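Alpha-fucosidase (Bifidobacterium bifidum, PDB 2EAD) hydrolyses alpha-1,2-L-fucosidic linkages, this chain being the calcium-binding catalytic portion of a longer, probably membrane-bound protein. Local coordinates at residues N800-L805 and V825-K830; V868-V873 and S880-D885. The protein carries 1 engineered substitution. All coordinates share one frame; numbering follows the deposited sequence.

Contact 1 of 2, residues N800-L805 and V825-K830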
loop_
_atom_site.group_PDB
_atom_site.type_symbol
_atom_site.label_atom_id
_atom_site.label_comp_id
_atom_site.label_asym_id
_atom_site.label_seq_id
_atom_site.Cartn_x
_atom_site.Cartn_y
_atom_site.Cartn_z
ATOM N N ASN A 800 -1.090 -0.741 22.949
ATOM C CA ASN A 800 -0.998 -2.140 23.336
ATOM C C ASN A 800 0.407 -2.678 22.985
ATOM O O ASN A 800 0.742 -2.901 21.808
ATOM C CB ASN A 800 -2.127 -2.936 22.668
ATOM C CG ASN A 800 -2.246 -4.356 23.197
ATOM O OD1 ASN A 800 -1.382 -4.850 23.936
ATOM N ND2 ASN A 800 -3.313 -5.023 22.802
ATOM N N ILE A 801 1.208 -2.890 24.027
ATOM C CA ILE A 801 2.590 -3.296 23.878
ATOM C C ILE A 801 2.677 -4.824 23.760
ATOM O O ILE A 801 2.133 -5.536 24.580
ATOM C CB ILE A 801 3.447 -2.826 25.107
ATOM C CG1 ILE A 801 3.448 -1.293 25.272
ATOM C CG2 ILE A 801 4.853 -3.408 25.054
ATOM C CD1 ILE A 801 3.987 -0.475 24.089
ATOM N N LEU A 802 3.368 -5.302 22.733
ATOM C CA LEU A 802 3.558 -6.738 22.481
ATOM C C LEU A 802 2.263 -7.544 22.543
ATOM O O LEU A 802 2.170 -8.536 23.309
ATOM C CB LEU A 802 4.637 -7.324 23.422
ATOM C CG LEU A 802 5.995 -6.615 23.368
ATOM C CD1 LEU A 802 6.900 -7.086 24.504
ATOM C CD2 LEU A 802 6.714 -6.791 21.974
ATOM N N PRO A 803 1.262 -7.148 21.713
ATOM C CA PRO A 803 -0.005 -7.864 21.690
ATOM C C PRO A 803 0.018 -9.278 21.098
ATOM O O PRO A 803 -0.896 -10.064 21.372
ATOM C CB PRO A 803 -0.885 -6.983 20.806
ATOM C CG PRO A 803 0.072 -6.288 19.880
ATOM C CD PRO A 803 1.263 -6.010 20.764
ATOM N N ALA A 804 0.990 -9.572 20.241
ATOM C CA ALA A 804 1.069 -10.897 19.626
ATOM C C ALA A 804 2.508 -11.269 19.360
ATOM O O ALA A 804 2.917 -11.484 18.205
ATOM C CB ALA A 804 0.217 -10.975 18.321
ATOM N N LEU A 805 3.271 -11.343 20.446
ATOM C CA LEU A 805 4.693 -11.676 20.370
ATOM C C LEU A 805 4.866 -13.188 20.201
ATOM O O LEU A 805 4.383 -13.967 21.031
ATOM C CB LEU A 805 5.401 -11.216 21.655
ATOM C CG LEU A 805 6.890 -11.568 21.806
ATOM C CD1 LEU A 805 7.781 -10.877 20.749
ATOM C CD2 LEU A 805 7.338 -11.257 23.255
ATOM N N VAL A 825 6.905 4.748 20.021
ATOM C CA VAL A 825 7.011 3.625 20.944
ATOM C C VAL A 825 8.272 2.828 20.716
ATOM O O VAL A 825 8.570 2.440 19.587
ATOM C CB VAL A 825 5.813 2.665 20.813
ATOM C CG1 VAL A 825 5.982 1.445 21.719
ATOM C CG2 VAL A 825 4.498 3.383 21.079
ATOM N N GLY A 826 8.992 2.566 21.814
ATOM C CA GLY A 826 10.079 1.591 21.811
ATOM C C GLY A 826 9.849 0.560 22.897
ATOM O O GLY A 826 9.284 0.868 23.954
ATOM N N THR A 827 10.246 -0.678 22.631
ATOM C CA THR A 827 10.018 -1.778 23.580
ATOM C C THR A 827 11.189 -2.738 23.532
ATOM O O THR A 827 11.711 -3.060 22.444
ATOM C CB THR A 827 8.732 -2.583 23.261
ATOM O OG1 THR A 827 7.634 -1.680 23.087
ATOM C CG2 THR A 827 8.402 -3.560 24.419
ATOM N N THR A 828 11.608 -3.154 24.722
ATOM C CA THR A 828 12.627 -4.182 24.889
ATOM C C THR A 828 12.019 -5.332 25.658
ATOM O O THR A 828 11.291 -5.116 26.634
ATOM C CB THR A 828 13.864 -3.626 25.622
ATOM O OG1 THR A 828 14.348 -2.514 24.876
ATOM C CG2 THR A 828 15.003 -4.692 25.683
ATOM N N TRP A 829 12.279 -6.555 25.207
ATOM C CA TRP A 829 11.746 -7.691 25.900
ATOM C C TRP A 829 12.782 -8.799 26.087
ATOM O O TRP A 829 13.770 -8.865 25.375
ATOM C CB TRP A 829 10.452 -8.198 25.248
ATOM C CG TRP A 829 10.646 -8.813 23.900
ATOM C CD1 TRP A 829 10.796 -10.147 23.609
ATOM C CD2 TRP A 829 10.696 -8.123 22.654
ATOM N NE1 TRP A 829 10.945 -10.321 22.252
ATOM C CE2 TRP A 829 10.888 -9.098 21.641
ATOM C CE3 TRP A 829 10.570 -6.780 22.286
ATOM C CZ2 TRP A 829 10.984 -8.761 20.284
ATOM C CZ3 TRP A 829 10.662 -6.450 20.925
ATOM C CH2 TRP A 829 10.857 -7.436 19.952
ATOM N N LYS A 830 12.536 -9.647 27.072
ATOM C CA LYS A 830 13.441 -10.743 27.406
ATOM C C LYS A 830 12.599 -11.853 27.974
ATOM O O LYS A 830 11.667 -11.593 28.739
ATOM C CB LYS A 830 14.480 -10.326 28.465
ATOM C CG LYS A 830 15.764 -9.716 27.911
ATOM C CD LYS A 830 16.377 -10.561 26.760
ATOM C CE LYS A 830 17.120 -9.704 25.708
ATOM N NZ LYS A 830 16.384 -8.446 25.266
#
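Trp829, whose ring meets Leu802 and Leu805 across the contact, takes a 2.6 Å hydrogen bond on its backbone O from Lys830 NZ, tilted out of the carbonyl plane. Its indole NE1 gives to the backbone O of Trp809, which probably helps to fix the ring's rotation. Chi1 of 69°, with CG between backbone N and carbonyl carbon, carries the indole toward the leucines, and chi2 of 96° turns its face to them. Leu805 CD2 makes a CH-pi contact 4.0 Å from the five-membered ring's centroid, 27° off the normal, while its CD1 sits nearer the rim, 3.5 Å from Trp829 NE1. Over the six-membered half, Leu802 CD2 makes the second CH-pi contact, 4.2 Å from the centroid. The other branch, Leu802 CD1, meets Trp829 CB at 3.8 Å. Ile801 divides its methyls, CG2 resting 3.6 Å from Thr827 CG2, near the Thr827 hydroxyl, and CD1 equally close to Val825 CG1. Ile801 and Leu802, although consecutive, both face strand 823-830, since the chain leaves strand 794-801 through a left-handed backbone conformation at Leu802. The chemistry is that of a largely apolar, mostly buried seam between two sheets, its indole N-H satisfied from outside the two segments.

Contact 2 of 2, residues V868-V873 and S880-D885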
loop_
_atom_site.group_PDB
_atom_site.type_symbol
_atom_site.label_atom_id
_atom_site.label_comp_id
_atom_site.label_asym_id
_atom_site.label_seq_id
_atom_site.Cartn_x
_atom_site.Cartn_y
_atom_site.Cartn_z
ATOM N N VAL A 868 5.754 8.866 37.992
ATOM C CA VAL A 868 4.428 9.297 37.518
ATOM C C VAL A 868 3.341 8.529 38.266
ATOM O O VAL A 868 3.432 7.295 38.443
ATOM C CB VAL A 868 4.256 9.120 35.980
ATOM C CG1 VAL A 868 2.839 9.471 35.546
ATOM C CG2 VAL A 868 5.289 9.974 35.207
ATOM N N ASN A 869 2.327 9.266 38.712
ATOM C CA ASN A 869 1.213 8.686 39.454
ATOM C C ASN A 869 0.221 7.984 38.511
ATOM O O ASN A 869 -0.978 8.323 38.457
ATOM C CB ASN A 869 0.510 9.785 40.286
ATOM C CG ASN A 869 -0.351 9.219 41.419
ATOM O OD1 ASN A 869 -0.400 8.000 41.640
ATOM N ND2 ASN A 869 -1.035 10.119 42.149
ATOM N N ALA A 870 0.719 7.008 37.754
ATOM C CA ALA A 870 -0.152 6.253 36.850
ATOM C C ALA A 870 -1.176 5.450 37.649
ATOM O O ALA A 870 -0.849 4.863 38.703
ATOM C CB ALA A 870 0.653 5.348 35.977
ATOM N N LYS A 871 -2.414 5.452 37.145
ATOM C CA LYS A 871 -3.491 4.642 37.703
ATOM C C LYS A 871 -3.626 3.340 36.933
ATOM O O LYS A 871 -3.540 3.315 35.700
ATOM C CB LYS A 871 -4.822 5.419 37.720
ATOM C CG LYS A 871 -4.802 6.684 38.597
ATOM C CD LYS A 871 -4.532 6.393 40.080
ATOM C CE LYS A 871 -4.840 7.645 40.944
ATOM N NZ LYS A 871 -4.709 7.421 42.433
ATOM N N VAL A 872 -3.818 2.256 37.671
ATOM C CA VAL A 872 -4.120 0.971 37.074
ATOM C C VAL A 872 -5.618 0.868 36.941
ATOM O O VAL A 872 -6.344 0.973 37.934
ATOM C CB VAL A 872 -3.586 -0.198 37.910
ATOM C CG1 VAL A 872 -4.009 -1.543 37.292
ATOM C CG2 VAL A 872 -2.085 -0.118 38.020
ATOM N N VAL A 873 -6.094 0.697 35.705
ATOM C CA VAL A 873 -7.508 0.435 35.496
ATOM C C VAL A 873 -7.650 -0.966 34.918
ATOM O O VAL A 873 -6.744 -1.465 34.277
ATOM C CB VAL A 873 -8.213 1.519 34.659
ATOM C CG1 VAL A 873 -8.069 2.906 35.342
ATOM C CG2 VAL A 873 -7.664 1.568 33.220
ATOM N N SER A 880 -5.477 -5.150 32.462
ATOM C CA SER A 880 -5.153 -3.856 33.034
ATOM C C SER A 880 -4.437 -2.910 32.077
ATOM O O SER A 880 -3.621 -3.341 31.246
ATOM C CB SER A 880 -4.279 -4.046 34.281
ATOM O OG SER A 880 -5.051 -4.595 35.349
ATOM N N LEU A 881 -4.762 -1.623 32.238
ATOM C CA LEU A 881 -4.073 -0.499 31.621
ATOM C C LEU A 881 -3.451 0.373 32.687
ATOM O O LEU A 881 -4.021 0.551 33.768
ATOM C CB LEU A 881 -5.055 0.418 30.849
ATOM C CG LEU A 881 -5.982 -0.063 29.731
ATOM C CD1 LEU A 881 -6.519 1.140 28.913
ATOM C CD2 LEU A 881 -5.282 -1.048 28.824
ATOM N N LEU A 882 -2.299 0.932 32.347
ATOM C CA LEU A 882 -1.696 2.027 33.072
ATOM C C LEU A 882 -2.129 3.297 32.364
ATOM O O LEU A 882 -1.895 3.455 31.167
ATOM C CB LEU A 882 -0.178 1.908 33.048
ATOM C CG LEU A 882 0.426 0.931 34.049
ATOM C CD1 LEU A 882 1.904 0.738 33.675
ATOM C CD2 LEU A 882 0.245 1.438 35.501
ATOM N N VAL A 883 -2.820 4.175 33.085
ATOM C CA VAL A 883 -3.217 5.444 32.501
ATOM C C VAL A 883 -2.582 6.653 33.223
ATOM O O VAL A 883 -2.429 6.671 34.469
ATOM C CB VAL A 883 -4.782 5.540 32.210
ATOM C CG1 VAL A 883 -5.490 4.174 32.403
ATOM C CG2 VAL A 883 -5.472 6.621 32.990
ATOM N N PHE A 884 -2.176 7.634 32.439
ATOM C CA PHE A 884 -1.497 8.789 32.984
ATOM C C PHE A 884 -1.512 9.925 31.982
ATOM O O PHE A 884 -1.535 9.690 30.777
ATOM C CB PHE A 884 -0.063 8.446 33.449
ATOM C CG PHE A 884 0.780 7.764 32.415
ATOM C CD1 PHE A 884 1.674 8.499 31.644
ATOM C CD2 PHE A 884 0.693 6.380 32.216
ATOM C CE1 PHE A 884 2.482 7.869 30.690
ATOM C CE2 PHE A 884 1.479 5.747 31.259
ATOM C CZ PHE A 884 2.380 6.494 30.499
ATOM N N ASP A 885 -1.555 11.156 32.493
ATOM C CA ASP A 885 -1.476 12.342 31.645
ATOM C C ASP A 885 -0.078 12.466 31.064
ATOM O O ASP A 885 0.890 11.947 31.632
ATOM C CB ASP A 885 -1.855 13.606 32.429
ATOM C CG ASP A 885 -3.286 13.582 32.926
ATOM O OD1 ASP A 885 -4.157 12.965 32.267
ATOM O OD2 ASP A 885 -3.552 14.202 33.988
#
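Lys871 and Val883 face each other as an antiparallel hydrogen-bonded pair, both backbone groups of each engaged: Lys871 N gives to Val883 O at 2.9 Å, and Val883 N returns a nearly straight bond to Lys871 O at 2.8 Å. Two residues on, the same exchange joins Val873 and Leu881. The carbonyls have second, weaker visitors, among them Ser880 CA, 3.1 Å from Val873 O in a CA-H...O contact. Between these pairs, Val872 and Leu882 form a non-hydrogen-bonded pair; Leu882 instead bonds through its backbone to Val849 on the far flank. Before the strand, Ala870 N gives a weak bond to Val868 O, closing an inverse gamma turn centred on Asn869. Chi1 of -58° sets Val873 CG2 between backbone N and carbonyl carbon, pressed tightly on Val883 CG1 at 3.5 Å and touching Leu881 CB, on the face packed against Tyr795. On the other face, Leu882 CD2 touches Val872 CG2 and Ala870 CB. Phe884 crosses Val868 at about a right angle, and its ring meets that of Tyr892 with planes at about 55°. The alternation of pairs marks antiparallel pairing, and because strands 871-874 and 880-884 are consecutive with a short connection, they form a beta hairpin.

Both contacts belong to the C-terminal domain of the family 95 glycoside hydrolase, and both segments of 800-805/825-830 precede those of 868-873/880-885 in the chain. The centres are about 18 Å apart and the nearest atoms about 7 Å. What unites them is one mixed sheet: strand 794-801 runs parallel to 847-851, which pairs antiparallel with 880-884, which in turn pairs with 871-874. Contact 1 joins the first of these strands and the turn after it to a second sheet containing strand 823-830, whereas contact 2 works within the mixed sheet. Packing between sheets and hydrogen bonding between strands within one sheet thus build the same beta domain, away from the calcium sites.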